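PDB 7AMK: proto-oncogene tyrosine-protein kinase receptor Ret from Danio rerio, which is a receptor tyrosine kinase whose extracellular cadherin-like domains probably help assemble a signalling complex with GDNF and GFR alpha 1. Local coordinates for residues L22-S27 with L149-R154; S127-P132 with T156-C161; I135-I140 with S221-I226; Y168-G173 with L203-M208. The protein carries 4 engineered substitutions. All blocks are in the same frame, centred on the assembly; numbering follows the deposited sequence.

Contact 1: residues L22-S27 with L149-R154; sequences LLQVIS and LRQLRR
Gln24 and Gln151 face each other across the seam between the first two cadherin-like domains, and their side chains cross at about a right angle. Gln151 can be followed outward. Its CB lies 3.4 Å from Gln24 OE1, with Gln24 CB just beyond. CG, turned opposite the backbone N (chi1 174°), is equally near that oxygen; the chain then bends at chi2, which brings CD to 3.6 Å from Gln24 OE1 and sets the two amide planes 33° apart. From there NE2 donates to Gln24 OE1 over 2.9 Å, with an angle of 161° at the hydrogen, and the acceptor lies close to the Gln151 amide plane. NE2 also bonds to Thr184 O. At the other corner OE1 takes two donors: Arg153 N at 2.8 Å, in the carbonyl plane on a lone pair, and Arg153 NE, which comes from above that plane. Replacing Gln151 by an alanine would probably leave Gln24 OE1 without this donor and set the Arg153 guanidinium freer to turn.

Beside the amides, a water accepts from Gln151 N at 3.0 Å and donates to Gln24 O at 2.7 Å, so the backbones are joined through solvent. Ile26 lays CG1 on the backbone of segment 149-154, 3.8 Å from Leu149 O and also near Arg150 CA. Gln24 NE2 reaches Glu186, while a classic beta bulge places Leu149 and Arg150 both opposite Leu187. With 219 Å² buried, strand 21-24 with the loop after it, and strand 147-151, meet through side chains and solvent, a polar junction between domains with Ile26 packed on backbone.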
loop_
_atom_site.group_PDB
_atom_site.type_symbol
_atom_site.label_atom_id
_atom_site.label_comp_id
_atom_site.label_asym_id
_atom_site.label_seq_id
_atom_site.Cartn_x
_atom_site.Cartn_y
_atom_site.Cartn_z
ATOM N N LEU A 22 -62.682 -2.558 -9.308
ATOM C CA LEU A 22 -61.662 -3.587 -9.101
ATOM C C LEU A 22 -60.576 -3.150 -8.132
ATOM O O LEU A 22 -60.204 -3.902 -7.219
ATOM C CB LEU A 22 -61.011 -3.978 -10.440
ATOM C CG LEU A 22 -61.956 -4.498 -11.529
ATOM C CD1 LEU A 22 -61.216 -4.767 -12.849
ATOM C CD2 LEU A 22 -62.716 -5.758 -11.074
ATOM N N LEU A 23 -60.051 -1.945 -8.317
ATOM C CA LEU A 23 -58.990 -1.429 -7.467
ATOM C C LEU A 23 -58.773 0.028 -7.850
ATOM O O LEU A 23 -59.305 0.510 -8.852
ATOM C CB LEU A 23 -57.693 -2.245 -7.606
ATOM C CG LEU A 23 -57.163 -2.497 -9.034
ATOM C CD1 LEU A 23 -56.373 -1.306 -9.636
ATOM C CD2 LEU A 23 -56.334 -3.774 -9.089
ATOM N N GLN A 24 -57.987 0.719 -7.031
ATOM C CA GLN A 24 -57.676 2.131 -7.210
ATOM C C GLN A 24 -56.163 2.317 -7.260
ATOM O O GLN A 24 -55.463 2.000 -6.289
ATOM C CB GLN A 24 -58.280 2.958 -6.082
ATOM C CG GLN A 24 -58.029 4.450 -6.250
ATOM C CD GLN A 24 -58.401 5.208 -4.998
ATOM O OE1 GLN A 24 -59.112 4.678 -4.145
ATOM N NE2 GLN A 24 -57.907 6.450 -4.868
ATOM N N VAL A 25 -55.663 2.777 -8.414
ATOM C CA VAL A 25 -54.255 3.134 -8.610
ATOM C C VAL A 25 -54.006 4.489 -7.966
ATOM O O VAL A 25 -54.770 5.440 -8.190
ATOM C CB VAL A 25 -53.916 3.199 -10.109
ATOM C CG1 VAL A 25 -52.548 3.815 -10.335
ATOM C CG2 VAL A 25 -54.007 1.842 -10.749
ATOM N N ILE A 26 -52.921 4.601 -7.192
ATOM C CA ILE A 26 -52.593 5.820 -6.457
ATOM C C ILE A 26 -51.415 6.527 -7.116
ATOM O O ILE A 26 -50.406 5.891 -7.455
ATOM C CB ILE A 26 -52.266 5.532 -4.985
ATOM C CG1 ILE A 26 -53.436 4.832 -4.312
ATOM C CG2 ILE A 26 -51.878 6.841 -4.256
ATOM C CD1 ILE A 26 -54.592 5.744 -4.061
ATOM N N SER A 27 -51.526 7.846 -7.265
ATOM C CA SER A 27 -50.396 8.666 -7.680
ATOM C C SER A 27 -50.175 9.742 -6.633
ATOM O O SER A 27 -51.128 10.393 -6.203
ATOM C CB SER A 27 -50.639 9.318 -9.048
ATOM O OG SER A 27 -49.481 9.985 -9.540
ATOM N N LEU A 149 -51.929 7.106 0.036
ATOM C CA LEU A 149 -50.870 6.165 -0.242
ATOM C C LEU A 149 -51.392 4.837 -0.753
ATOM O O LEU A 149 -50.787 4.244 -1.644
ATOM C CB LEU A 149 -50.073 5.954 1.038
ATOM C CG LEU A 149 -48.878 5.047 1.015
ATOM C CD1 LEU A 149 -47.851 5.750 0.165
ATOM C CD2 LEU A 149 -48.405 4.917 2.448
ATOM N N ARG A 150 -52.489 4.342 -0.193
ATOM C CA ARG A 150 -53.012 3.046 -0.592
ATOM C C ARG A 150 -54.501 3.032 -0.290
ATOM O O ARG A 150 -54.913 3.440 0.798
ATOM C CB ARG A 150 -52.286 1.888 0.125
ATOM C CG ARG A 150 -52.979 0.496 -0.026
ATOM C CD ARG A 150 -52.105 -0.657 0.486
ATOM N NE ARG A 150 -50.848 -0.566 -0.262
ATOM C CZ ARG A 150 -49.913 -1.502 -0.353
ATOM N NH1 ARG A 150 -50.015 -2.654 0.302
ATOM N NH2 ARG A 150 -48.849 -1.271 -1.124
ATOM N N GLN A 151 -55.295 2.591 -1.269
ATOM C CA GLN A 151 -56.713 2.302 -1.065
ATOM C C GLN A 151 -56.815 0.974 -0.331
ATOM O O GLN A 151 -56.346 -0.054 -0.839
ATOM C CB GLN A 151 -57.457 2.242 -2.403
ATOM C CG GLN A 151 -58.964 1.794 -2.360
ATOM C CD GLN A 151 -59.817 2.521 -1.309
ATOM O OE1 GLN A 151 -60.265 1.910 -0.362
ATOM N NE2 GLN A 151 -60.024 3.818 -1.477
ATOM N N LEU A 152 -57.428 0.993 0.852
ATOM C CA LEU A 152 -57.501 -0.187 1.708
ATOM C C LEU A 152 -58.701 -1.101 1.425
ATOM O O LEU A 152 -58.621 -2.298 1.709
ATOM C CB LEU A 152 -57.517 0.251 3.186
ATOM C CG LEU A 152 -56.174 0.767 3.706
ATOM C CD1 LEU A 152 -56.221 1.119 5.193
ATOM C CD2 LEU A 152 -55.082 -0.260 3.420
ATOM N N ARG A 153 -59.813 -0.592 0.896
ATOM C CA ARG A 153 -60.958 -1.453 0.590
ATOM C C ARG A 153 -60.634 -2.446 -0.527
ATOM O O ARG A 153 -60.081 -2.077 -1.561
ATOM C CB ARG A 153 -62.172 -0.627 0.158
ATOM C CG ARG A 153 -62.950 0.036 1.278
ATOM C CD ARG A 153 -63.978 1.057 0.755
ATOM N NE ARG A 153 -63.341 2.148 0.007
ATOM C CZ ARG A 153 -63.982 3.228 -0.435
ATOM N NH1 ARG A 153 -65.270 3.407 -0.202
ATOM N NH2 ARG A 153 -63.312 4.155 -1.127
ATOM N N ARG A 154 -61.028 -3.705 -0.338
ATOM C CA ARG A 154 -60.959 -4.681 -1.425
ATOM C C ARG A 154 -62.259 -4.564 -2.212
ATOM O O ARG A 154 -63.277 -5.148 -1.863
ATOM C CB ARG A 154 -60.708 -6.087 -0.895
ATOM C CG ARG A 154 -59.392 -6.202 -0.100
ATOM C CD ARG A 154 -58.842 -7.629 -0.128
ATOM N NE ARG A 154 -58.715 -8.184 -1.479
ATOM C CZ ARG A 154 -58.335 -9.431 -1.732
ATOM N NH1 ARG A 154 -58.062 -10.278 -0.753
ATOM N NH2 ARG A 154 -58.229 -9.838 -2.997
HETATM O O HOH W 1 -54.288 1.477 -3.897
#

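Contact 2: residues S127-P132 with T156-C161; sequences STLCFP and THMSIC
Leu129 CG stands opposite the backbone N (chi1 169°), and His157 CG opposite its own carbonyl carbon (chi1 -68°); these two rotations bring the leucine methyls and the histidine together between helices 126-130 and 155-160. The side chains slide past each other in opposite directions, so that Leu129 CD1 rests on the base of the histidine, 3.4 Å from His157 CB, and not on its ring. The same methyl lies 3.6 Å from His157 O and 4.0 Å from Met158 N, which places it against the backbone of the weakly bonded second helix. The other branch, CD2, reaches Cys161 CB at 4.4 Å.

The imidazole itself is met by the preceding residue of the first helix. Thr128 CG2 approaches His157 NE2 to 4.0 Å, and the carbonyl oxygen of Thr128 lies over one face of the ring. That oxygen also accepts a hydrogen bond from Arg154 NH1.

Both helices are short connecting elements beside the beta-sandwich of the second cadherin-like domain, and each is tied by a disulfide: Cys130 to Cys207 on strand 200-210, and Cys161 to Cys121 in the chain leading into the first helix. Leu129 is next to Cys130 in sequence and has its CD2 near Cys161 CB; its side chain also touches Ile166 and Val209 of the sheet.

No hydrogen bond crosses the pair, and the 212 Å² buried comes chiefly from Leu129 and His157. The first helix ends with Phe131 N bonded to Ser127 O at 2.9 Å; Phe131 then leaves helical geometry and turns its side chain onto Ile205 and Cys207.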
loop_
_atom_site.group_PDB
_atom_site.type_symbol
_atom_site.label_atom_id
_atom_site.label_comp_id
_atom_site.label_asym_id
_atom_site.label_seq_id
_atom_site.Cartn_x
_atom_site.Cartn_y
_atom_site.Cartn_z
ATOM N N SER A 127 -60.385 -12.303 7.025
ATOM C CA SER A 127 -59.052 -11.789 6.737
ATOM C C SER A 127 -58.876 -11.494 5.250
ATOM O O SER A 127 -58.315 -10.457 4.885
ATOM C CB SER A 127 -57.988 -12.770 7.233
ATOM O OG SER A 127 -58.146 -14.030 6.632
ATOM N N THR A 128 -59.388 -12.380 4.378
ATOM C CA THR A 128 -59.312 -12.142 2.939
ATOM C C THR A 128 -60.165 -10.948 2.537
ATOM O O THR A 128 -59.759 -10.152 1.685
ATOM C CB THR A 128 -59.772 -13.383 2.155
ATOM O OG1 THR A 128 -59.115 -14.556 2.647
ATOM C CG2 THR A 128 -59.458 -13.218 0.666
ATOM N N LEU A 129 -61.373 -10.834 3.105
ATOM C CA LEU A 129 -62.226 -9.690 2.799
ATOM C C LEU A 129 -61.526 -8.378 3.124
ATOM O O LEU A 129 -61.649 -7.392 2.383
ATOM C CB LEU A 129 -63.537 -9.792 3.580
ATOM C CG LEU A 129 -64.428 -8.539 3.563
ATOM C CD1 LEU A 129 -64.927 -8.185 2.142
ATOM C CD2 LEU A 129 -65.605 -8.697 4.515
ATOM N N CYS A 130 -60.785 -8.360 4.226
ATOM C CA CYS A 130 -60.105 -7.197 4.766
ATOM C C CYS A 130 -58.818 -6.841 4.018
ATOM O O CYS A 130 -58.593 -5.670 3.689
ATOM C CB CYS A 130 -59.807 -7.462 6.243
ATOM S SG CYS A 130 -61.245 -7.120 7.292
ATOM N N PHE A 131 -57.954 -7.826 3.768
ATOM C CA PHE A 131 -56.596 -7.548 3.320
ATOM C C PHE A 131 -56.185 -8.500 2.213
ATOM O O PHE A 131 -56.442 -9.705 2.300
ATOM C CB PHE A 131 -55.573 -7.670 4.455
ATOM C CG PHE A 131 -55.778 -6.703 5.579
ATOM C CD1 PHE A 131 -55.408 -5.366 5.451
ATOM C CD2 PHE A 131 -56.282 -7.138 6.792
ATOM C CE1 PHE A 131 -55.576 -4.488 6.510
ATOM C CE2 PHE A 131 -56.442 -6.252 7.859
ATOM C CZ PHE A 131 -56.096 -4.924 7.708
ATOM N N PRO A 132 -55.507 -7.990 1.183
ATOM C CA PRO A 132 -54.939 -8.874 0.158
ATOM C C PRO A 132 -54.094 -9.974 0.777
ATOM O O PRO A 132 -53.547 -9.848 1.874
ATOM C CB PRO A 132 -54.080 -7.937 -0.686
ATOM C CG PRO A 132 -54.685 -6.572 -0.468
ATOM C CD PRO A 132 -55.232 -6.568 0.925
ATOM N N THR A 156 -63.459 -5.775 -4.920
ATOM C CA THR A 156 -64.132 -6.977 -5.417
ATOM C C THR A 156 -64.899 -7.698 -4.306
ATOM O O THR A 156 -66.002 -8.216 -4.529
ATOM C CB THR A 156 -63.110 -7.914 -6.075
ATOM O OG1 THR A 156 -62.004 -8.124 -5.187
ATOM C CG2 THR A 156 -62.583 -7.296 -7.384
ATOM N N HIS A 157 -64.345 -7.718 -3.099
ATOM C CA HIS A 157 -64.940 -8.502 -2.027
ATOM C C HIS A 157 -66.093 -7.790 -1.332
ATOM O O HIS A 157 -67.001 -8.450 -0.814
ATOM C CB HIS A 157 -63.859 -8.882 -1.031
ATOM C CG HIS A 157 -62.871 -9.855 -1.587
ATOM N ND1 HIS A 157 -61.895 -9.490 -2.492
ATOM C CD2 HIS A 157 -62.742 -11.192 -1.412
ATOM C CE1 HIS A 157 -61.184 -10.554 -2.820
ATOM N NE2 HIS A 157 -61.677 -11.599 -2.177
ATOM N N MET A 158 -66.098 -6.460 -1.314
ATOM C CA MET A 158 -67.238 -5.776 -0.719
ATOM C C MET A 158 -68.496 -5.931 -1.570
ATOM O O MET A 158 -69.606 -5.746 -1.057
ATOM C CB MET A 158 -66.891 -4.302 -0.470
ATOM C CG MET A 158 -65.766 -4.127 0.580
ATOM S SD MET A 158 -65.084 -2.459 0.795
ATOM C CE MET A 158 -66.452 -1.588 1.557
ATOM N N SER A 159 -68.349 -6.291 -2.850
ATOM C CA SER A 159 -69.499 -6.665 -3.674
ATOM C C SER A 159 -69.972 -8.094 -3.401
ATOM O O SER A 159 -71.156 -8.406 -3.584
ATOM C CB SER A 159 -69.153 -6.523 -5.157
ATOM O OG SER A 159 -70.096 -7.235 -5.953
ATOM N N ILE A 160 -69.061 -8.977 -2.996
ATOM C CA ILE A 160 -69.438 -10.308 -2.542
ATOM C C ILE A 160 -70.139 -10.246 -1.189
ATOM O O ILE A 160 -71.030 -11.054 -0.909
ATOM C CB ILE A 160 -68.184 -11.191 -2.466
ATOM C CG1 ILE A 160 -67.450 -11.219 -3.809
ATOM C CG2 ILE A 160 -68.536 -12.579 -1.949
ATOM C CD1 ILE A 160 -66.312 -12.204 -3.834
ATOM N N CYS A 161 -69.758 -9.293 -0.333
ATOM C CA CYS A 161 -70.304 -9.137 1.016
ATOM C C CYS A 161 -70.959 -7.767 1.198
ATOM O O CYS A 161 -70.575 -6.997 2.085
ATOM C CB CYS A 161 -69.202 -9.345 2.055
ATOM S SG CYS A 161 -68.563 -11.055 2.194
#

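Contact 3: residues I135-I140 with S221-I226; sequences ISNPHI and SLHVNI
The two segments run parallel, their end-to-end directions 27° apart, and form bridges at His139 with Asn225 and Ile140 with Ile226. Asn225 anchors the ladder with both backbone groups: its N donates to Pro138 O at 2.9 Å, and its O accepts from Ile140 N at 3.0 Å, the donor lying nearly along the C=O axis.

Before the bridges begin, the side chain of Asn137 extends the pairing. OD1 accepts from His223 N at 3.2 Å; the bond is straight at the hydrogen, but the donor stands 63° out of the carbonyl plane. The amide carbon CG lies over the centre of the His223 ring, 3.6 Å above its plane, and Asn137 CB makes a CH-pi contact with the same ring. A water links Asn137 O to Asn225 ND2.

On the buried face, Ile140 CG1, placed between its backbone N and carbonyl carbon (chi1 53°), lies 3.7 Å from Ile226 CD1, the two side chains pointing the same way. Pro138 CG meets Val224 CG2 at 3.9 Å, crossing it at about a right angle.

Strand 139-141 is an outermost strand of the mixed four-stranded sheet, pairing with the last strand, 215-227, as expected of a cadherin-like sandwich. Strand 200-210 flanks 215-227 on its other side, while Leu149 of strand 147-151, in the opposing sheet, packs on Pro138, Ile140 and Val224.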
loop_
_atom_site.group_PDB
_atom_site.type_symbol
_atom_site.label_atom_id
_atom_site.label_comp_id
_atom_site.label_asym_id
_atom_site.label_seq_id
_atom_site.Cartn_x
_atom_site.Cartn_y
_atom_site.Cartn_z
ATOM N N ILE A 135 -49.353 -8.586 1.080
ATOM C CA ILE A 135 -49.421 -7.127 1.069
ATOM C C ILE A 135 -48.055 -6.569 0.683
ATOM O O ILE A 135 -47.074 -6.738 1.412
ATOM C CB ILE A 135 -49.879 -6.574 2.429
ATOM N N SER A 136 -47.989 -5.908 -0.468
ATOM C CA SER A 136 -46.770 -5.240 -0.905
ATOM C C SER A 136 -46.556 -3.949 -0.117
ATOM O O SER A 136 -47.510 -3.228 0.186
ATOM C CB SER A 136 -46.876 -4.926 -2.390
ATOM O OG SER A 136 -48.063 -4.175 -2.624
ATOM N N ASN A 137 -45.298 -3.649 0.211
ATOM C CA ASN A 137 -45.014 -2.515 1.096
ATOM C C ASN A 137 -44.798 -1.232 0.294
ATOM O O ASN A 137 -43.953 -1.208 -0.609
ATOM C CB ASN A 137 -43.802 -2.788 1.965
ATOM C CG ASN A 137 -44.064 -3.853 3.010
ATOM O OD1 ASN A 137 -45.122 -3.876 3.668
ATOM N ND2 ASN A 137 -43.087 -4.742 3.179
ATOM N N PRO A 138 -45.525 -0.169 0.566
ATOM C CA PRO A 138 -45.378 1.035 -0.257
ATOM C C PRO A 138 -44.061 1.738 0.057
ATOM O O PRO A 138 -43.328 1.387 0.987
ATOM C CB PRO A 138 -46.612 1.875 0.118
ATOM C CG PRO A 138 -47.031 1.376 1.458
ATOM C CD PRO A 138 -46.625 -0.070 1.535
ATOM N N HIS A 139 -43.729 2.710 -0.780
ATOM C CA HIS A 139 -42.553 3.520 -0.534
ATOM C C HIS A 139 -42.915 4.948 -0.842
ATOM O O HIS A 139 -43.715 5.198 -1.740
ATOM C CB HIS A 139 -41.350 3.087 -1.384
ATOM C CG HIS A 139 -41.621 3.085 -2.859
ATOM N ND1 HIS A 139 -41.593 4.231 -3.628
ATOM C CD2 HIS A 139 -41.939 2.073 -3.707
ATOM C CE1 HIS A 139 -41.875 3.925 -4.885
ATOM N NE2 HIS A 139 -42.092 2.624 -4.958
ATOM N N ILE A 140 -42.362 5.874 -0.069
ATOM C CA ILE A 140 -42.434 7.286 -0.398
ATOM C C ILE A 140 -41.025 7.852 -0.262
ATOM O O ILE A 140 -40.145 7.250 0.353
ATOM C CB ILE A 140 -43.423 8.038 0.507
ATOM C CG1 ILE A 140 -43.071 7.756 1.965
ATOM C CG2 ILE A 140 -44.822 7.560 0.290
ATOM C CD1 ILE A 140 -43.887 8.548 2.943
ATOM N N SER A 221 -49.905 -6.432 9.707
ATOM C CA SER A 221 -48.649 -5.717 9.871
ATOM C C SER A 221 -48.041 -5.376 8.509
ATOM O O SER A 221 -47.896 -6.259 7.667
ATOM C CB SER A 221 -47.677 -6.584 10.665
ATOM O OG SER A 221 -46.544 -5.847 11.036
ATOM N N LEU A 222 -47.702 -4.107 8.282
ATOM C CA LEU A 222 -46.941 -3.762 7.093
ATOM C C LEU A 222 -45.955 -2.645 7.424
ATOM O O LEU A 222 -45.866 -2.180 8.562
ATOM C CB LEU A 222 -47.865 -3.392 5.933
ATOM C CG LEU A 222 -48.602 -2.061 6.008
ATOM C CD1 LEU A 222 -49.133 -1.656 4.634
ATOM C CD2 LEU A 222 -49.727 -2.178 7.033
ATOM N N HIS A 223 -45.187 -2.223 6.423
ATOM C CA HIS A 223 -44.256 -1.131 6.660
ATOM C C HIS A 223 -44.047 -0.352 5.381
ATOM O O HIS A 223 -44.216 -0.879 4.274
ATOM C CB HIS A 223 -42.915 -1.635 7.209
ATOM C CG HIS A 223 -42.108 -2.418 6.225
ATOM N ND1 HIS A 223 -41.348 -1.813 5.241
ATOM C CD2 HIS A 223 -41.904 -3.747 6.094
ATOM C CE1 HIS A 223 -40.720 -2.739 4.543
ATOM N NE2 HIS A 223 -41.043 -3.922 5.035
ATOM N N VAL A 224 -43.672 0.916 5.546
ATOM C CA VAL A 224 -43.477 1.847 4.440
ATOM C C VAL A 224 -41.982 2.145 4.340
ATOM O O VAL A 224 -41.348 2.493 5.342
ATOM C CB VAL A 224 -44.304 3.139 4.631
ATOM C CG1 VAL A 224 -44.066 4.112 3.477
ATOM C CG2 VAL A 224 -45.850 2.838 4.843
ATOM N N ASN A 225 -41.417 1.982 3.150
ATOM C CA ASN A 225 -40.012 2.297 2.946
ATOM C C ASN A 225 -39.872 3.781 2.626
ATOM O O ASN A 225 -40.717 4.345 1.938
ATOM C CB ASN A 225 -39.415 1.458 1.812
ATOM C CG ASN A 225 -39.387 -0.053 2.127
ATOM O OD1 ASN A 225 -38.648 -0.501 2.994
ATOM N ND2 ASN A 225 -40.178 -0.825 1.399
ATOM N N ILE A 226 -38.847 4.430 3.188
ATOM C CA ILE A 226 -38.598 5.855 2.946
ATOM C C ILE A 226 -37.373 5.986 2.053
ATOM O O ILE A 226 -36.264 5.580 2.437
ATOM C CB ILE A 226 -38.403 6.658 4.243
ATOM C CG1 ILE A 226 -39.548 6.429 5.264
ATOM C CG2 ILE A 226 -38.260 8.147 3.902
ATOM C CD1 ILE A 226 -40.970 6.810 4.799
HETATM O O HOH W 2 -40.996 -0.480 -1.125
#

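Contact 4: residues Y168-G173 with L203-M208; sequences YGVVAG and LDIVCM
The Tyr168 ring lies beside Cys207, with the sulfur approaching obliquely: SG lies 4.2 Å from the ring centroid and 38° off its normal, a sulfur-aromatic contact. Tyr168 CE2 is the closest ring atom, 3.6 Å from Cys207 SG. Two torsions produce this: Tyr168 CG lies opposite its carbonyl carbon (chi1 -67°), while Cys207 SG is opposite its backbone N. Further along the ring, CD2 meets Ile205 CG2 at 4.0 Å.

Val170 and Ile205 continue this face, crossing at a slant through CG2 and CD1. On the other face Val171 and Val206 cross at about a right angle, with CG2 of the former against CB of the latter. Gly169 sits opposite Val206, whose CG1 reaches Gly169 O at 3.4 Å and Gly169 N at 3.6 Å.

Most of these residues lie on antiparallel strands 165-170 and 200-210, neighbours at one margin of the four-stranded sheet of the cadherin-like sandwich; the axes of segments 168-170 and 203-208 run 155° apart, N to C. Gly169 and Val206 form the hydrogen-bonded pair, Val206 N to Gly169 O at 2.9 Å and Gly169 N to Val206 O at 3.0 Å, and Val171 N bonds Asp204 O beyond it. Tyr168 with Cys207, and Val170 with Ile205, are non-hydrogen-bonded pairs.

Cys207 forms a disulfide with Cys130, and Tyr168 OH hydrogen-bonds Cys130 O, so the ring bridges from sheet to helix 126-130 alongside the disulfide. A phenylalanine in place of Tyr168 would probably keep the packing on Cys207 but leave Cys130 O without its hydroxyl partner. Leu152 and Val180 also touch the tyrosine.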
loop_
_atom_site.group_PDB
_atom_site.type_symbol
_atom_site.label_atom_id
_atom_site.label_comp_id
_atom_site.label_asym_id
_atom_site.label_seq_id
_atom_site.Cartn_x
_atom_site.Cartn_y
_atom_site.Cartn_z
ATOM N N TYR A 168 -61.335 0.997 8.292
ATOM C CA TYR A 168 -59.924 0.731 8.551
ATOM C C TYR A 168 -59.352 1.812 9.456
ATOM O O TYR A 168 -59.851 2.938 9.487
ATOM C CB TYR A 168 -59.108 0.680 7.245
ATOM C CG TYR A 168 -59.459 -0.477 6.370
ATOM C CD1 TYR A 168 -60.498 -0.390 5.452
ATOM C CD2 TYR A 168 -58.774 -1.690 6.468
ATOM C CE1 TYR A 168 -60.835 -1.460 4.639
ATOM C CE2 TYR A 168 -59.108 -2.751 5.694
ATOM C CZ TYR A 168 -60.150 -2.639 4.776
ATOM O OH TYR A 168 -60.478 -3.716 3.983
ATOM N N GLY A 169 -58.312 1.456 10.215
ATOM C CA GLY A 169 -57.567 2.437 10.984
ATOM C C GLY A 169 -56.098 2.090 11.100
ATOM O O GLY A 169 -55.709 0.925 10.992
ATOM N N VAL A 170 -55.272 3.108 11.301
ATOM C CA VAL A 170 -53.885 2.889 11.703
ATOM C C VAL A 170 -53.841 2.772 13.215
ATOM O O VAL A 170 -54.269 3.687 13.929
ATOM C CB VAL A 170 -52.946 4.009 11.234
ATOM C CG1 VAL A 170 -51.558 3.783 11.841
ATOM C CG2 VAL A 170 -52.817 4.006 9.742
ATOM N N VAL A 171 -53.313 1.652 13.697
ATOM C CA VAL A 171 -53.125 1.448 15.126
ATOM C C VAL A 171 -51.857 2.187 15.533
ATOM O O VAL A 171 -50.748 1.799 15.142
ATOM C CB VAL A 171 -53.044 -0.035 15.482
ATOM C CG1 VAL A 171 -52.283 -0.213 16.747
ATOM C CG2 VAL A 171 -54.443 -0.595 15.646
ATOM N N ALA A 172 -52.021 3.268 16.310
ATOM C CA ALA A 172 -50.916 4.157 16.667
ATOM C C ALA A 172 -50.514 3.880 18.109
ATOM O O ALA A 172 -51.138 4.395 19.040
ATOM C CB ALA A 172 -51.304 5.618 16.472
ATOM N N GLY A 173 -49.484 3.056 18.293
ATOM C CA GLY A 173 -48.865 2.951 19.600
ATOM C C GLY A 173 -48.152 4.251 19.904
ATOM O O GLY A 173 -48.570 5.026 20.772
ATOM N N LEU A 203 -46.121 -0.351 10.456
ATOM C CA LEU A 203 -47.522 -0.005 10.627
ATOM C C LEU A 203 -48.304 -1.280 10.896
ATOM O O LEU A 203 -47.973 -2.356 10.377
ATOM C CB LEU A 203 -48.097 0.716 9.378
ATOM C CG LEU A 203 -47.440 2.051 8.964
ATOM C CD1 LEU A 203 -48.116 2.698 7.713
ATOM C CD2 LEU A 203 -47.495 3.030 10.133
ATOM N N ASP A 204 -49.305 -1.155 11.758
ATOM C CA ASP A 204 -50.326 -2.171 11.951
ATOM C C ASP A 204 -51.668 -1.563 11.553
ATOM O O ASP A 204 -52.113 -0.581 12.157
ATOM C CB ASP A 204 -50.350 -2.679 13.402
ATOM C CG ASP A 204 -50.736 -4.170 13.500
ATOM O OD1 ASP A 204 -50.718 -4.869 12.472
ATOM O OD2 ASP A 204 -51.067 -4.647 14.606
ATOM N N ILE A 205 -52.285 -2.129 10.500
ATOM C CA ILE A 205 -53.609 -1.752 10.010
ATOM C C ILE A 205 -54.662 -2.629 10.695
ATOM O O ILE A 205 -54.479 -3.843 10.836
ATOM C CB ILE A 205 -53.663 -1.916 8.475
ATOM C CG1 ILE A 205 -52.551 -1.109 7.788
ATOM C CG2 ILE A 205 -55.023 -1.512 7.901
ATOM C CD1 ILE A 205 -52.493 0.372 8.193
ATOM N N VAL A 206 -55.760 -2.018 11.148
ATOM C CA VAL A 206 -56.899 -2.734 11.723
ATOM C C VAL A 206 -58.079 -2.603 10.775
ATOM O O VAL A 206 -58.401 -1.497 10.314
ATOM C CB VAL A 206 -57.280 -2.211 13.120
ATOM C CG1 VAL A 206 -57.807 -0.801 13.029
ATOM C CG2 VAL A 206 -58.352 -3.097 13.737
ATOM N N CYS A 207 -58.729 -3.733 10.498
ATOM C CA CYS A 207 -59.946 -3.811 9.701
ATOM C C CYS A 207 -61.107 -4.198 10.629
ATOM O O CYS A 207 -61.021 -5.200 11.344
ATOM C CB CYS A 207 -59.768 -4.829 8.575
ATOM S SG CYS A 207 -61.174 -5.074 7.512
ATOM N N MET A 208 -62.173 -3.391 10.630
ATOM C CA MET A 208 -63.330 -3.595 11.506
ATOM C C MET A 208 -64.556 -3.874 10.652
ATOM O O MET A 208 -64.915 -3.069 9.797
ATOM C CB MET A 208 -63.563 -2.382 12.408
ATOM C CG MET A 208 -62.371 -2.113 13.308
ATOM S SD MET A 208 -62.325 -0.495 14.092
ATOM C CE MET A 208 -63.050 -0.942 15.685
#

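Overall arrangement
All four contacts cluster around the second cadherin-like domain, their centres 13 to 21 Å apart. Contacts 3 and 4 share one mixed sheet: strands 139-141, 215-227, 200-210 and 165-170 lie in that order, and contact 4 falls in the chain between the segments of contact 3. The segments of contacts 1, 2 and 3 alternate along the chain; contacts 1 and 2 close before contact 4 opens. Contact 1 joins strand 147-151 of the opposing sheet to strand 21-24 of the first domain, so it spans two domains. The Cys130-Cys207 disulfide ties contact 2 to contact 4, while Arg154 links it to contact 1 and Arg150 links contact 1 to contact 3. Sandwich, helices and preceding domain are therefore joined by hydrogen bonds, packing and a disulfide.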